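Local coordinates for metallo-beta-lactamase superfamily protein (Thermus thermophilus, PDB 2ZWR), which binds two zinc ions at a binuclear site in a metallo-beta-lactamase fold and is probably a hydrolase, at residues 56-68 with 90-102. Numbering follows the deposited sequence.
With ZN (zinc ion), chain C; ZN (zinc ion), chain D.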
# COMPACT_ATOMS: atom_id res chain seq x y z
N HIS A 56 2.57 -8.24 1.68
CA HIS A 56 3.82 -8.74 1.12
C HIS A 56 5.00 -8.04 1.79
O HIS A 56 4.92 -6.84 2.14
CB HIS A 56 3.88 -8.56 -0.38
CG HIS A 56 2.97 -9.47 -1.13
ND1 HIS A 56 2.43 -9.15 -2.36
CD2 HIS A 56 2.48 -10.70 -0.81
CE1 HIS A 56 1.67 -10.14 -2.77
NE2 HIS A 56 1.68 -11.09 -1.85
N PHE A 57 6.08 -8.79 1.98
CA PHE A 57 7.24 -8.31 2.73
C PHE A 57 7.84 -6.99 2.23
O PHE A 57 8.41 -6.23 3.03
CB PHE A 57 8.32 -9.40 2.86
CG PHE A 57 9.09 -9.70 1.57
CD1 PHE A 57 8.79 -10.83 0.82
CD2 PHE A 57 10.15 -8.88 1.17
CE1 PHE A 57 9.51 -11.13 -0.35
CE2 PHE A 57 10.88 -9.17 -0.01
CZ PHE A 57 10.56 -10.30 -0.76
N ASP A 58 7.73 -6.72 0.93
CA ASP A 58 8.27 -5.46 0.37
C ASP A 58 7.44 -4.24 0.76
O ASP A 58 7.84 -3.10 0.47
CB ASP A 58 8.47 -5.56 -1.16
CG ASP A 58 7.19 -5.92 -1.91
OD1 ASP A 58 6.50 -6.88 -1.52
OD2 ASP A 58 6.88 -5.24 -2.90
N HIS A 59 6.31 -4.46 1.42
CA HIS A 59 5.44 -3.36 1.86
C HIS A 59 5.47 -3.14 3.37
O HIS A 59 4.92 -2.15 3.87
CB HIS A 59 4.01 -3.57 1.33
CG HIS A 59 3.90 -3.46 -0.16
ND1 HIS A 59 3.39 -2.34 -0.79
CD2 HIS A 59 4.31 -4.29 -1.14
CE1 HIS A 59 3.47 -2.50 -2.10
NE2 HIS A 59 4.04 -3.67 -2.34
N VAL A 60 6.12 -4.04 4.11
CA VAL A 60 6.05 -4.04 5.59
C VAL A 60 7.42 -4.11 6.31
O VAL A 60 7.48 -4.17 7.54
CB VAL A 60 5.12 -5.18 6.13
CG1 VAL A 60 3.69 -5.05 5.57
CG2 VAL A 60 5.70 -6.57 5.82
N GLY A 61 8.51 -4.09 5.54
CA GLY A 61 9.86 -4.24 6.11
C GLY A 61 10.36 -3.14 7.05
O GLY A 61 11.34 -3.35 7.76
N ALA A 62 9.69 -1.98 7.04
CA ALA A 62 10.05 -0.85 7.90
C ALA A 62 9.02 -0.61 8.98
O ALA A 62 9.14 0.33 9.76
CB ALA A 62 10.25 0.41 7.09
N VAL A 63 7.99 -1.45 9.03
CA VAL A 63 6.95 -1.29 10.05
C VAL A 63 7.52 -1.38 11.47
O VAL A 63 7.30 -0.47 12.26
CB VAL A 63 5.76 -2.26 9.86
CG1 VAL A 63 4.83 -2.24 11.09
CG2 VAL A 63 4.98 -1.90 8.61
N ALA A 64 8.27 -2.44 11.78
CA ALA A 64 8.76 -2.67 13.15
C ALA A 64 9.55 -1.51 13.81
O ALA A 64 9.20 -1.08 14.91
CB ALA A 64 9.52 -4.00 13.27
N PRO A 65 10.63 -1.01 13.15
CA PRO A 65 11.35 0.15 13.72
C PRO A 65 10.49 1.40 13.92
O PRO A 65 10.68 2.11 14.91
CB PRO A 65 12.46 0.42 12.70
CG PRO A 65 12.06 -0.31 11.43
CD PRO A 65 11.27 -1.50 11.91
N LEU A 66 9.56 1.66 13.01
CA LEU A 66 8.71 2.84 13.11
C LEU A 66 7.67 2.73 14.22
O LEU A 66 7.34 3.72 14.86
CB LEU A 66 8.04 3.14 11.76
CG LEU A 66 9.03 3.51 10.65
CD1 LEU A 66 8.30 3.86 9.36
CD2 LEU A 66 9.96 4.64 11.06
N VAL A 67 7.16 1.51 14.46
CA VAL A 67 6.25 1.24 15.57
C VAL A 67 7.00 1.36 16.91
O VAL A 67 6.50 1.95 17.87
CB VAL A 67 5.58 -0.15 15.43
CG1 VAL A 67 4.88 -0.56 16.70
CG2 VAL A 67 4.60 -0.15 14.25
N GLU A 68 8.20 0.80 16.97
CA GLU A 68 9.08 0.92 18.14
C GLU A 68 9.39 2.40 18.48
O GLU A 68 9.33 2.79 19.65
CB GLU A 68 10.39 0.15 17.91
CG GLU A 68 11.23 0.02 19.17
CD GLU A 68 12.49 -0.80 18.97
OE1 GLU A 68 13.14 -0.70 17.89
OE2 GLU A 68 12.84 -1.54 19.92
N ALA A 90 9.32 -14.89 4.57
CA ALA A 90 9.23 -14.79 3.12
C ALA A 90 10.42 -13.99 2.57
O ALA A 90 11.05 -14.41 1.60
CB ALA A 90 7.90 -14.17 2.68
N ALA A 91 10.73 -12.85 3.20
CA ALA A 91 11.91 -12.09 2.80
C ALA A 91 13.17 -12.96 2.90
O ALA A 91 14.01 -12.96 1.99
CB ALA A 91 12.05 -10.84 3.65
N ARG A 92 13.26 -13.73 3.99
CA ARG A 92 14.43 -14.57 4.29
C ARG A 92 14.71 -15.62 3.22
O ARG A 92 15.87 -15.96 2.98
CB ARG A 92 14.27 -15.24 5.66
CG ARG A 92 15.50 -16.03 6.14
CD ARG A 92 15.22 -16.69 7.48
NE ARG A 92 14.87 -15.70 8.49
CZ ARG A 92 14.33 -15.96 9.68
NH1 ARG A 92 14.06 -17.21 10.03
NH2 ARG A 92 14.05 -14.96 10.51
N ALA A 93 13.65 -16.13 2.60
CA ALA A 93 13.73 -17.13 1.52
C ALA A 93 14.37 -16.57 0.26
O ALA A 93 14.98 -17.30 -0.51
CB ALA A 93 12.34 -17.67 1.20
N TRP A 94 14.19 -15.27 0.04
CA TRP A 94 14.87 -14.55 -1.03
C TRP A 94 16.26 -14.06 -0.63
O TRP A 94 16.92 -13.38 -1.40
CB TRP A 94 14.02 -13.37 -1.48
CG TRP A 94 12.76 -13.81 -2.15
CD1 TRP A 94 11.49 -13.74 -1.66
CD2 TRP A 94 12.66 -14.44 -3.43
NE1 TRP A 94 10.60 -14.26 -2.57
CE2 TRP A 94 11.30 -14.70 -3.67
CE3 TRP A 94 13.60 -14.79 -4.42
CZ2 TRP A 94 10.84 -15.31 -4.84
CZ3 TRP A 94 13.15 -15.39 -5.59
CH2 TRP A 94 11.77 -15.65 -5.79
N GLY A 95 16.70 -14.42 0.58
CA GLY A 95 18.01 -13.96 1.09
C GLY A 95 18.00 -12.54 1.66
O GLY A 95 19.06 -11.94 1.85
N LEU A 96 16.80 -12.02 1.94
CA LEU A 96 16.65 -10.64 2.41
C LEU A 96 16.27 -10.57 3.88
O LEU A 96 15.48 -11.37 4.37
CB LEU A 96 15.63 -9.88 1.55
CG LEU A 96 15.93 -9.82 0.04
CD1 LEU A 96 14.78 -9.18 -0.71
CD2 LEU A 96 17.25 -9.10 -0.27
N ALA A 97 16.84 -9.58 4.58
CA ALA A 97 16.61 -9.42 6.00
C ALA A 97 15.67 -8.25 6.30
O ALA A 97 15.99 -7.10 5.98
CB ALA A 97 17.93 -9.21 6.74
N ILE A 98 14.53 -8.56 6.91
CA ILE A 98 13.69 -7.52 7.51
C ILE A 98 13.31 -7.90 8.95
O ILE A 98 13.28 -9.09 9.29
CB ILE A 98 12.41 -7.17 6.66
CG1 ILE A 98 11.57 -8.42 6.36
CG2 ILE A 98 12.81 -6.45 5.37
CD1 ILE A 98 10.09 -8.14 6.14
N PRO A 99 13.03 -6.90 9.81
CA PRO A 99 12.47 -7.23 11.11
C PRO A 99 11.04 -7.71 10.99
O PRO A 99 10.27 -7.20 10.15
CB PRO A 99 12.49 -5.88 11.85
CG PRO A 99 12.46 -4.86 10.76
CD PRO A 99 13.24 -5.45 9.63
N LYS A 100 10.68 -8.68 11.83
CA LYS A 100 9.32 -9.20 11.90
C LYS A 100 8.35 -8.07 12.22
O LYS A 100 8.54 -7.34 13.20
CB LYS A 100 9.23 -10.30 12.96
CG LYS A 100 7.91 -11.08 12.93
CD LYS A 100 7.81 -12.05 14.10
CE LYS A 100 6.66 -13.02 13.89
NZ LYS A 100 5.35 -12.33 13.90
N PRO A 101 7.32 -7.90 11.38
CA PRO A 101 6.32 -6.86 11.60
C PRO A 101 5.58 -7.10 12.92
O PRO A 101 5.21 -8.24 13.21
CB PRO A 101 5.39 -7.02 10.39
CG PRO A 101 6.22 -7.74 9.37
CD PRO A 101 7.03 -8.68 10.16
N PRO A 102 5.40 -6.05 13.74
CA PRO A 102 4.85 -6.17 15.09
C PRO A 102 3.33 -6.35 15.17
O PRO A 102 2.58 -5.72 14.42
CB PRO A 102 5.25 -4.83 15.75
CG PRO A 102 5.27 -3.88 14.64
CD PRO A 102 5.75 -4.65 13.42
ZN ZN C . 4.81 -4.88 -3.89
ZN ZN D . 2.58 -7.25 -3.39
O HOH W 1 4.58 -6.73 -3.46
O HOH W 2 8.60 -4.89 9.96
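Phe57 lays its ring on the last turn of helix 87-93: Ala91 CA sits 3.8 Å from the ring centroid and only 8° off the normal, a CH-pi contact over one face. Chi1 of 73° sets CG between the backbone N and the carbonyl carbon, turning the ring onto that helix end. Trp94 and Leu96 come in obliquely at the far end of the ring, Trp94 CD1 lying 3.5 Å from Phe57 CE1, with the Phe57 ring and the five-membered ring of Trp94 at 38°. Between these two in sequence, Gly95 at positive phi closes the helix in a Schellman motif. Behind the ring, Ile98 reaches back to Phe57 CB with CD1 and covers Gly61, its CG2 lying 3.8 Å from Gly61 CA. Pro99 packs on Ala64 and Pro65, while Pro102 CD presses to 3.5 Å from Val63 CG1, a tight fit, and its CG meets Val67. One water bridges the backbones, donating to Val60 O and Pro99 O and accepting from Ala64 N.

Phe57 lies within the His-x-His-x-Asp-His motif of the superfamily, and the residues on either side of it, His56 and Asp58, bind the metals. His56 ND1 binds one zinc; Asp58 OD2 and His59 NE2 bind the other, and a water joins both ions. His54, His125, Asp144 and His184 complete the site. Asp28 holds His59 ND1, and Pro157 O holds His56 NE2. The contact thus packs the metal-binding loop and helix 63-70 against the end of helix 87-93 and the extended, proline-rich loop 96-102 that leads toward strand 106-107, with helix 33-43 touching Ala62, Pro65 and Leu66.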